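Local structure of major Capsid Protein VP1 (6Y9I) at residues L26-G31 with G276-F281; I62-Y67 with F196-E201; N131-A136 with D259-M264. The protein forms the pentameric building block of the polyomavirus outer capsid and, as in related viruses, probably recognises sialylated glycan receptors on host cells. One frame throughout, in Å; residues are numbered along the deposited sequence.

Interaction 1 of 3, residues L26-G31 with G276-F281; sequences LEPRMG and GLPRYF. With MG (magnesium ion), chain F.
Leu26 and Arg279 face each other as an antiparallel hydrogen-bonded pair: Leu26 N donates to Arg279 O (2.8 Å), in the plane of that carbonyl, and Arg279 N returns a bond to Leu26 O (3.0 Å). Past Leu26 toward Gly31, and before Arg279 on the other segment, the pairing gives way to loop, yet the two segments keep running in nearly opposite directions, 166° apart end to end, and Pro278 CA still leans on Leu26 O in a CA-H...O contact (3.3 Å). Two prolines then meet through their CD carbons, Pro28 CD lying 4.1 Å from Pro278 CD, while the CG and CB of Pro28 rest on the peptide between Gly276 and Leu277. Met30 folds back: chi1 of -71° brings its CG to 3.2 Å from Gly276 N, and the bend at chi2 (-60°) keeps SD beside the same glycine. At the other end, Leu26 CD1 reaches the ring of Phe281 at CE1 (3.7 Å). Glu27 points away from this apolar seam: OE1 binds a magnesium ion at 2.5 Å, a site that Leu183 O of a second subunit and three waters share, and OE2 is held by one of those waters and by Tyr43. The contact thus closes the end of strand 8-26 on strand 272-291, with Leu26 also packing on strands 68-73 and 252-265, and Leu277 and Arg279 resting on strand 87-98.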
loop_
_atom_site.group_PDB
_atom_site.type_symbol
_atom_site.label_atom_id
_atom_site.label_comp_id
_atom_site.label_asym_id
_atom_site.label_seq_id
_atom_site.Cartn_x
_atom_site.Cartn_y
_atom_site.Cartn_z
ATOM N N LEU A 26 2.421 20.268 -20.254
ATOM C CA LEU A 26 1.891 21.356 -19.395
ATOM C C LEU A 26 2.909 21.599 -18.288
ATOM O O LEU A 26 3.239 20.655 -17.523
ATOM C CB LEU A 26 0.511 21.001 -18.845
ATOM C CG LEU A 26 -0.590 20.866 -19.897
ATOM C CD1 LEU A 26 -1.895 20.405 -19.263
ATOM C CD2 LEU A 26 -0.801 22.180 -20.640
ATOM N N GLU A 27 3.407 22.825 -18.241
ATOM C CA GLU A 27 4.346 23.267 -17.192
ATOM C C GLU A 27 3.524 23.504 -15.929
ATOM O O GLU A 27 2.349 23.871 -16.014
ATOM C CB GLU A 27 5.130 24.473 -17.687
ATOM C CG GLU A 27 6.163 24.084 -18.734
ATOM C CD GLU A 27 7.338 25.023 -18.908
ATOM O OE1 GLU A 27 7.489 25.535 -20.026
ATOM O OE2 GLU A 27 8.141 25.187 -17.959
ATOM N N PRO A 28 4.126 23.307 -14.732
ATOM C CA PRO A 28 3.385 23.433 -13.477
ATOM C C PRO A 28 3.018 24.900 -13.209
ATOM O O PRO A 28 3.810 25.778 -13.568
ATOM C CB PRO A 28 4.351 22.906 -12.426
ATOM C CG PRO A 28 5.710 23.160 -13.024
ATOM C CD PRO A 28 5.541 22.985 -14.524
ATOM N N ARG A 29 1.824 25.117 -12.652
ATOM C CA ARG A 29 1.324 26.448 -12.213
ATOM C C ARG A 29 1.100 26.429 -10.702
ATOM O O ARG A 29 -0.077 26.372 -10.240
ATOM C CB ARG A 29 0.104 26.819 -13.066
ATOM C CG ARG A 29 0.404 26.815 -14.555
ATOM C CD ARG A 29 1.253 27.983 -14.969
ATOM N NE ARG A 29 1.601 27.979 -16.382
ATOM C CZ ARG A 29 2.819 27.754 -16.875
ATOM N NH1 ARG A 29 3.827 27.409 -16.097
ATOM N NH2 ARG A 29 3.023 27.818 -18.171
ATOM N N MET A 30 2.200 26.488 -9.935
ATOM C CA MET A 30 2.163 26.303 -8.454
ATOM C C MET A 30 1.904 27.659 -7.791
ATOM O O MET A 30 1.761 27.708 -6.550
ATOM C CB MET A 30 3.465 25.705 -7.925
ATOM C CG MET A 30 3.658 24.240 -8.295
ATOM S SD MET A 30 2.366 23.131 -7.692
ATOM C CE MET A 30 1.312 22.954 -9.126
ATOM N N GLY A 31 1.863 28.727 -8.590
ATOM C CA GLY A 31 1.527 30.090 -8.139
ATOM C C GLY A 31 2.499 31.107 -8.719
ATOM O O GLY A 31 2.054 32.148 -9.246
ATOM N N GLY A 276 5.724 21.756 -7.948
ATOM C CA GLY A 276 5.051 21.012 -9.024
ATOM C C GLY A 276 6.049 20.568 -10.084
ATOM O O GLY A 276 7.112 21.196 -10.204
ATOM N N LEU A 277 5.699 19.551 -10.864
ATOM C CA LEU A 277 6.513 19.094 -12.012
ATOM C C LEU A 277 5.677 19.175 -13.281
ATOM O O LEU A 277 4.451 19.113 -13.254
ATOM C CB LEU A 277 7.029 17.675 -11.760
ATOM C CG LEU A 277 8.061 17.561 -10.644
ATOM C CD1 LEU A 277 8.425 16.113 -10.339
ATOM C CD2 LEU A 277 9.299 18.360 -10.989
ATOM N N PRO A 278 6.349 19.337 -14.438
ATOM C CA PRO A 278 5.670 19.308 -15.730
ATOM C C PRO A 278 5.122 17.912 -16.052
ATOM O O PRO A 278 5.707 16.892 -15.618
ATOM C CB PRO A 278 6.760 19.695 -16.738
ATOM C CG PRO A 278 8.084 19.490 -16.033
ATOM C CD PRO A 278 7.805 19.516 -14.550
ATOM N N ARG A 279 4.033 17.896 -16.811
ATOM C CA ARG A 279 3.331 16.680 -17.260
ATOM C C ARG A 279 3.355 16.628 -18.800
ATOM O O ARG A 279 2.976 17.601 -19.502
ATOM C CB ARG A 279 1.900 16.600 -16.718
ATOM C CG ARG A 279 1.163 15.356 -17.200
ATOM C CD ARG A 279 -0.192 15.156 -16.556
ATOM N NE ARG A 279 -0.102 14.722 -15.156
ATOM C CZ ARG A 279 0.094 13.479 -14.764
ATOM N NH1 ARG A 279 0.223 12.504 -15.653
ATOM N NH2 ARG A 279 0.120 13.198 -13.473
ATOM N N TYR A 280 3.805 15.505 -19.325
ATOM C CA TYR A 280 3.743 15.192 -20.764
ATOM C C TYR A 280 2.440 14.459 -21.084
ATOM O O TYR A 280 2.019 13.569 -20.310
ATOM C CB TYR A 280 4.932 14.319 -21.126
ATOM C CG TYR A 280 4.880 13.787 -22.524
ATOM C CD1 TYR A 280 5.325 14.547 -23.598
ATOM C CD2 TYR A 280 4.433 12.505 -22.749
ATOM C CE1 TYR A 280 5.265 14.039 -24.882
ATOM C CE2 TYR A 280 4.394 11.976 -24.023
ATOM C CZ TYR A 280 4.842 12.741 -25.079
ATOM O OH TYR A 280 4.778 12.175 -26.301
ATOM N N PHE A 281 1.926 14.684 -22.290
ATOM C CA PHE A 281 0.752 13.974 -22.847
ATOM C C PHE A 281 1.055 13.550 -24.283
ATOM O O PHE A 281 1.549 14.381 -25.084
ATOM C CB PHE A 281 -0.462 14.897 -22.939
ATOM C CG PHE A 281 -1.047 15.365 -21.635
ATOM C CD1 PHE A 281 -0.451 16.398 -20.927
ATOM C CD2 PHE A 281 -2.236 14.825 -21.157
ATOM C CE1 PHE A 281 -1.014 16.852 -19.750
ATOM C CE2 PHE A 281 -2.805 15.299 -19.980
ATOM C CZ PHE A 281 -2.184 16.302 -19.286
HETATM MG MG MG F . 9.721 25.993 -20.993
HETATM O O HOH W 1 10.368 26.555 -18.640
HETATM O O HOH W 2 11.738 26.783 -21.629
HETATM O O HOH W 3 8.689 25.683 -22.817
#

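Interaction 2 of 3, residues I62-Y67 with F196-E201; sequences IQMPQY and FYPIEE
Pro65 O is gripped from two directions, by Ile199 N (2.9 Å) and by a water that donates to it (2.7 Å). That water also accepts from Glu200 N and donates to Glu200 OE1, so one water ties the carbonyl to both the backbone and the carboxylate of Glu200. A second water links the same OE1 to Gln63 O, and the other carboxylate oxygen, OE2, is bound by His108 of a third subunit. Around the single bridge between Gln66 and Pro198, a matching backbone bond runs from Tyr67 N to Tyr197 O (3.1 Å), and CA-H...O contacts from Gln66 CA to Tyr197 O and from Pro198 CA to Pro65 O run beside these bonds.

The side chains divide between the two ends of this bridge. Ile199 sets CG1 squarely over one face of the Tyr67 ring, 4.0 Å from the centroid and only 8° off the normal, and its CD1 continues to Pro65 CB. Tyr67 OH is held by Trp202 O and by Tyr132. At the other end Met64, bent at chi3 (79°), crosses Glu200 at about a right angle; its CE sits 3.3 Å from Glu200 CD and also rests on Pro198 CB and on Glu201 OE1, the oxygen that His165 binds. Gln66 curls back toward its own segment, NE2 making a weak bond to Met64 O, while OE1 is taken by Asn33.

The arrangement is a pair of loop segments, extended over Met64-Tyr67 and Tyr197-Pro198 and joined by an isolated beta bridge before the second turns at Ile199-Glu200, with ordered water filling in the backbone bonding. It fastens the segment leading into strand 68-73 of the VP1 beta-sandwich to the long excursion between strands 131-138 and 212-219.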
loop_
_atom_site.group_PDB
_atom_site.type_symbol
_atom_site.label_atom_id
_atom_site.label_comp_id
_atom_site.label_asym_id
_atom_site.label_seq_id
_atom_site.Cartn_x
_atom_site.Cartn_y
_atom_site.Cartn_z
ATOM N N ILE A 62 -0.309 33.840 -5.970
ATOM C CA ILE A 62 1.041 33.212 -6.080
ATOM C C ILE A 62 1.240 32.185 -4.934
ATOM O O ILE A 62 2.176 31.372 -5.073
ATOM C CB ILE A 62 2.170 34.263 -6.172
ATOM C CG1 ILE A 62 2.169 35.231 -4.986
ATOM C CG2 ILE A 62 2.120 35.017 -7.502
ATOM C CD1 ILE A 62 3.427 36.076 -4.851
ATOM N N GLN A 63 0.352 32.140 -3.917
ATOM C CA GLN A 63 0.376 31.149 -2.794
ATOM C C GLN A 63 -0.594 29.988 -3.036
ATOM O O GLN A 63 -0.760 29.160 -2.083
ATOM C CB GLN A 63 -0.013 31.799 -1.459
ATOM C CG GLN A 63 0.924 32.906 -1.035
ATOM C CD GLN A 63 0.421 33.588 0.210
ATOM O OE1 GLN A 63 -0.544 34.348 0.168
ATOM N NE2 GLN A 63 1.032 33.262 1.332
ATOM N N MET A 64 -1.253 29.933 -4.200
ATOM C CA MET A 64 -2.365 28.973 -4.450
ATOM C C MET A 64 -2.059 28.200 -5.724
ATOM O O MET A 64 -2.106 28.746 -6.836
ATOM C CB MET A 64 -3.702 29.685 -4.575
ATOM C CG MET A 64 -4.010 30.577 -3.395
ATOM S SD MET A 64 -5.643 31.322 -3.572
ATOM C CE MET A 64 -6.657 29.944 -3.062
ATOM N N PRO A 65 -1.599 26.933 -5.597
ATOM C CA PRO A 65 -1.363 26.106 -6.779
ATOM C C PRO A 65 -2.640 26.008 -7.613
ATOM O O PRO A 65 -3.750 25.936 -7.067
ATOM C CB PRO A 65 -0.882 24.771 -6.190
ATOM C CG PRO A 65 -0.298 25.159 -4.841
ATOM C CD PRO A 65 -1.175 26.280 -4.349
ATOM N N GLN A 66 -2.452 26.008 -8.926
ATOM C CA GLN A 66 -3.532 26.122 -9.930
ATOM C C GLN A 66 -3.428 24.970 -10.932
ATOM O O GLN A 66 -2.342 24.411 -11.114
ATOM C CB GLN A 66 -3.410 27.468 -10.656
ATOM C CG GLN A 66 -3.675 28.682 -9.762
ATOM C CD GLN A 66 -2.714 29.841 -9.996
ATOM O OE1 GLN A 66 -2.256 30.084 -11.124
ATOM N NE2 GLN A 66 -2.395 30.567 -8.925
ATOM N N TYR A 67 -4.523 24.680 -11.598
ATOM C CA TYR A 67 -4.567 23.700 -12.701
ATOM C C TYR A 67 -3.885 24.296 -13.917
ATOM O O TYR A 67 -4.019 25.501 -14.186
ATOM C CB TYR A 67 -6.002 23.322 -13.044
ATOM C CG TYR A 67 -6.687 22.517 -11.981
ATOM C CD1 TYR A 67 -6.458 21.162 -11.851
ATOM C CD2 TYR A 67 -7.577 23.113 -11.116
ATOM C CE1 TYR A 67 -7.133 20.411 -10.900
ATOM C CE2 TYR A 67 -8.241 22.390 -10.145
ATOM C CZ TYR A 67 -8.020 21.027 -10.032
ATOM O OH TYR A 67 -8.683 20.313 -9.059
ATOM N N PHE A 196 -5.097 29.676 -13.235
ATOM C CA PHE A 196 -6.212 30.615 -12.951
ATOM C C PHE A 196 -7.188 30.032 -11.915
ATOM O O PHE A 196 -7.816 30.771 -11.157
ATOM C CB PHE A 196 -6.908 30.976 -14.267
ATOM C CG PHE A 196 -7.836 32.157 -14.169
ATOM C CD1 PHE A 196 -7.325 33.438 -14.020
ATOM C CD2 PHE A 196 -9.213 31.987 -14.234
ATOM C CE1 PHE A 196 -8.173 34.536 -13.923
ATOM C CE2 PHE A 196 -10.061 33.080 -14.115
ATOM C CZ PHE A 196 -9.544 34.353 -13.966
ATOM N N TYR A 197 -7.367 28.717 -11.922
ATOM C CA TYR A 197 -8.278 28.000 -11.005
ATOM C C TYR A 197 -7.444 27.300 -9.932
ATOM O O TYR A 197 -6.753 26.318 -10.223
ATOM C CB TYR A 197 -9.120 27.013 -11.811
ATOM C CG TYR A 197 -10.051 27.690 -12.783
ATOM C CD1 TYR A 197 -9.642 28.036 -14.057
ATOM C CD2 TYR A 197 -11.340 28.018 -12.398
ATOM C CE1 TYR A 197 -10.500 28.646 -14.959
ATOM C CE2 TYR A 197 -12.211 28.634 -13.283
ATOM C CZ TYR A 197 -11.791 28.955 -14.564
ATOM O OH TYR A 197 -12.666 29.580 -15.400
ATOM N N PRO A 198 -7.459 27.777 -8.670
ATOM C CA PRO A 198 -6.753 27.086 -7.586
ATOM C C PRO A 198 -7.298 25.683 -7.295
ATOM O O PRO A 198 -8.516 25.491 -7.187
ATOM C CB PRO A 198 -6.967 27.976 -6.363
ATOM C CG PRO A 198 -7.189 29.367 -6.987
ATOM C CD PRO A 198 -8.003 29.072 -8.230
ATOM N N ILE A 199 -6.366 24.754 -7.103
ATOM C CA ILE A 199 -6.648 23.345 -6.712
ATOM C C ILE A 199 -7.424 23.337 -5.405
ATOM O O ILE A 199 -8.358 22.528 -5.285
ATOM C CB ILE A 199 -5.304 22.590 -6.644
ATOM C CG1 ILE A 199 -4.760 22.400 -8.063
ATOM C CG2 ILE A 199 -5.403 21.279 -5.875
ATOM C CD1 ILE A 199 -3.277 22.137 -8.116
ATOM N N GLU A 200 -7.041 24.178 -4.453
ATOM C CA GLU A 200 -7.657 24.146 -3.101
ATOM C C GLU A 200 -9.118 24.623 -3.137
ATOM O O GLU A 200 -9.803 24.408 -2.119
ATOM C CB GLU A 200 -6.841 24.944 -2.085
ATOM C CG GLU A 200 -6.827 26.448 -2.327
ATOM C CD GLU A 200 -5.720 27.131 -1.544
ATOM O OE1 GLU A 200 -4.545 27.185 -2.053
ATOM O OE2 GLU A 200 -6.022 27.583 -0.402
ATOM N N GLU A 201 -9.600 25.192 -4.242
ATOM C CA GLU A 201 -11.006 25.663 -4.347
ATOM C C GLU A 201 -11.796 24.958 -5.446
ATOM O O GLU A 201 -13.026 25.056 -5.389
ATOM C CB GLU A 201 -11.069 27.157 -4.627
ATOM C CG GLU A 201 -10.472 28.014 -3.514
ATOM C CD GLU A 201 -10.417 29.487 -3.896
ATOM O OE1 GLU A 201 -9.564 29.888 -4.714
ATOM O OE2 GLU A 201 -11.273 30.213 -3.416
HETATM O O HOH W 4 -2.748 28.070 -0.521
HETATM O O HOH W 5 -4.700 25.905 -4.556
HETATM O O HOH W 6 -6.126 27.137 -14.140
#

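Interaction 3 of 3, residues N131-A136 with D259-M264; sequences NYHMFA and DICGVM
His133 ND1 donates a nearly straight hydrogen bond to Asp259 OD1 (2.7 Å, 165° at the hydrogen), with the oxygen in the plane of the imidazole and offering its anti lone pair. The ring and carboxylate planes stand 37° apart. The other ring nitrogen, NE2, donates to Asn131 OD1 (2.7 Å), again in the ring plane, and the two bonds fix the ring's rotation. With both nitrogens donating, the imidazole is probably protonated beside the Asp259 carboxylate. Chi1 of His133 is -61°, placing CG beside the backbone N and tipping the ring back toward Asn131, two residues earlier. Cys261 SG meets the ring edge at CE1 (3.6 Å).

The next shell fixes these partners in turn. Asn131 ND2 gives a weak bond to Cys261 O (2.8 Å) and another bond to Gly129 O, which orients the amide with its oxygen toward the histidine. Asp259 OD1 is also held in a salt bridge by Arg279, a charge that would probably stabilise the ionised carboxylate. Behind them lies the backbone pairing: Tyr132 and Ile260 exchange two bonds, Tyr132 N to Ile260 O (3.0 Å) and Ile260 N to Tyr132 O (2.8 Å), and His133 with Asp259 forms the adjoining non-hydrogen-bonded pair. Tyr132 and Ile260 carry their side chains on the opposite face, CB to CB 4.3 Å.

The strands run antiparallel within the larger sheet, strand 131-138 also pairing with 212-219 and strand 252-265 with 272-291. His133 and Asp259 lie against Ile98 of strand 87-98, whereas Tyr132 and Ile260 turn toward Ile199, Pro65 and a third subunit.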
loop_
_atom_site.group_PDB
_atom_site.type_symbol
_atom_site.label_atom_id
_atom_site.label_comp_id
_atom_site.label_asym_id
_atom_site.label_seq_id
_atom_site.Cartn_x
_atom_site.Cartn_y
_atom_site.Cartn_z
ATOM N N ASN A 131 0.659 15.373 -2.035
ATOM C CA ASN A 131 0.804 14.991 -3.447
ATOM C C ASN A 131 -0.603 15.040 -4.020
ATOM O O ASN A 131 -1.512 14.388 -3.426
ATOM C CB ASN A 131 1.466 13.609 -3.581
ATOM C CG ASN A 131 2.952 13.713 -3.827
ATOM O OD1 ASN A 131 3.423 13.414 -4.933
ATOM N ND2 ASN A 131 3.684 14.187 -2.821
ATOM N N TYR A 132 -0.801 15.862 -5.049
ATOM C CA TYR A 132 -2.104 15.982 -5.735
ATOM C C TYR A 132 -1.791 15.891 -7.213
ATOM O O TYR A 132 -1.022 16.708 -7.731
ATOM C CB TYR A 132 -2.837 17.267 -5.363
ATOM C CG TYR A 132 -4.189 17.450 -5.995
ATOM C CD1 TYR A 132 -4.309 18.018 -7.261
ATOM C CD2 TYR A 132 -5.357 17.128 -5.319
ATOM C CE1 TYR A 132 -5.548 18.210 -7.857
ATOM C CE2 TYR A 132 -6.596 17.318 -5.910
ATOM C CZ TYR A 132 -6.692 17.866 -7.177
ATOM O OH TYR A 132 -7.888 18.039 -7.788
ATOM N N HIS A 133 -2.289 14.851 -7.840
ATOM C CA HIS A 133 -1.940 14.478 -9.221
ATOM C C HIS A 133 -3.246 14.254 -9.960
ATOM O O HIS A 133 -4.061 13.452 -9.514
ATOM C CB HIS A 133 -0.987 13.276 -9.246
ATOM C CG HIS A 133 0.311 13.564 -8.557
ATOM N ND1 HIS A 133 1.287 14.340 -9.137
ATOM C CD2 HIS A 133 0.768 13.242 -7.323
ATOM C CE1 HIS A 133 2.321 14.450 -8.322
ATOM N NE2 HIS A 133 2.027 13.784 -7.206
ATOM N N MET A 134 -3.425 14.976 -11.051
ATOM C CA MET A 134 -4.641 14.837 -11.877
ATOM C C MET A 134 -4.226 15.124 -13.313
ATOM O O MET A 134 -3.344 15.943 -13.554
ATOM C CB MET A 134 -5.758 15.784 -11.435
ATOM C CG MET A 134 -7.089 15.424 -12.080
ATOM S SD MET A 134 -7.973 16.810 -12.880
ATOM C CE MET A 134 -6.621 17.663 -13.687
ATOM N N PHE A 135 -4.807 14.398 -14.232
ATOM C CA PHE A 135 -4.699 14.694 -15.673
ATOM C C PHE A 135 -6.092 14.414 -16.248
ATOM O O PHE A 135 -6.878 13.599 -15.671
ATOM C CB PHE A 135 -3.526 13.925 -16.287
ATOM C CG PHE A 135 -3.791 12.463 -16.528
ATOM C CD1 PHE A 135 -4.346 12.040 -17.728
ATOM C CD2 PHE A 135 -3.474 11.510 -15.569
ATOM C CE1 PHE A 135 -4.599 10.696 -17.950
ATOM C CE2 PHE A 135 -3.715 10.162 -15.797
ATOM C CZ PHE A 135 -4.270 9.763 -16.994
ATOM N N ALA A 136 -6.433 15.152 -17.287
ATOM C CA ALA A 136 -7.725 15.043 -17.981
ATOM C C ALA A 136 -7.491 15.259 -19.470
ATOM O O ALA A 136 -6.602 16.051 -19.874
ATOM C CB ALA A 136 -8.732 16.025 -17.428
ATOM N N ASP A 259 -0.047 18.762 -10.753
ATOM C CA ASP A 259 0.916 17.813 -10.162
ATOM C C ASP A 259 1.689 18.501 -9.059
ATOM O O ASP A 259 2.825 18.872 -9.323
ATOM C CB ASP A 259 1.844 17.256 -11.227
ATOM C CG ASP A 259 1.087 16.324 -12.146
ATOM O OD1 ASP A 259 0.734 15.223 -11.670
ATOM O OD2 ASP A 259 0.803 16.740 -13.311
ATOM N N ILE A 260 1.090 18.599 -7.871
ATOM C CA ILE A 260 1.818 18.997 -6.639
ATOM C C ILE A 260 2.588 17.763 -6.135
ATOM O O ILE A 260 1.942 16.752 -5.808
ATOM C CB ILE A 260 0.855 19.536 -5.576
ATOM C CG1 ILE A 260 0.079 20.754 -6.094
ATOM C CG2 ILE A 260 1.634 19.840 -4.302
ATOM C CD1 ILE A 260 -0.938 21.243 -5.106
ATOM N N CYS A 261 3.914 17.838 -6.086
ATOM C CA CYS A 261 4.805 16.696 -5.735
ATOM C C CYS A 261 5.200 16.763 -4.262
ATOM O O CYS A 261 5.776 15.810 -3.766
ATOM C CB CYS A 261 5.985 16.665 -6.690
ATOM S SG CYS A 261 5.444 16.312 -8.388
ATOM N N GLY A 262 4.850 17.851 -3.569
ATOM C CA GLY A 262 5.110 18.022 -2.131
ATOM C C GLY A 262 5.439 19.465 -1.842
ATOM O O GLY A 262 5.113 20.317 -2.685
ATOM N N VAL A 263 6.093 19.714 -0.714
ATOM C CA VAL A 263 6.463 21.061 -0.227
ATOM C C VAL A 263 7.942 21.044 0.142
ATOM O O VAL A 263 8.493 19.968 0.522
ATOM C CB VAL A 263 5.598 21.488 0.977
ATOM C CG1 VAL A 263 4.121 21.403 0.652
ATOM C CG2 VAL A 263 5.908 20.657 2.219
ATOM N N MET A 264 8.577 22.198 0.034
ATOM C CA MET A 264 9.854 22.450 0.728
ATOM C C MET A 264 9.525 23.254 1.986
ATOM O O MET A 264 8.488 23.985 2.001
ATOM C CB MET A 264 10.860 23.180 -0.163
ATOM C CG MET A 264 10.463 24.564 -0.502
ATOM S SD MET A 264 11.862 25.552 -1.079
ATOM C CE MET A 264 12.567 26.081 0.483
#

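Overall arrangement
All three contacts are buried, but their chemistry differs. Interactions 1 and 3 reach the same antiparallel sheet, interaction 1 where strand 8-26 ends and interaction 3 between full strands, and the salt bridge from Arg279 to Asp259 joins them directly. Interaction 2 lies between loops and relies on bridging waters where the other two use paired strands or a chain of polar side chains. It meets interaction 1 through Arg29 O and Gln66 N, and interaction 3 through the hydroxyls of Tyr67 and Tyr132. Ile260 of interaction 3 touches Met30 of interaction 1 and Pro65 and Ile199 of interaction 2. Interaction 1 reaches a second subunit through magnesium, whereas interactions 2 and 3 both pack on a third.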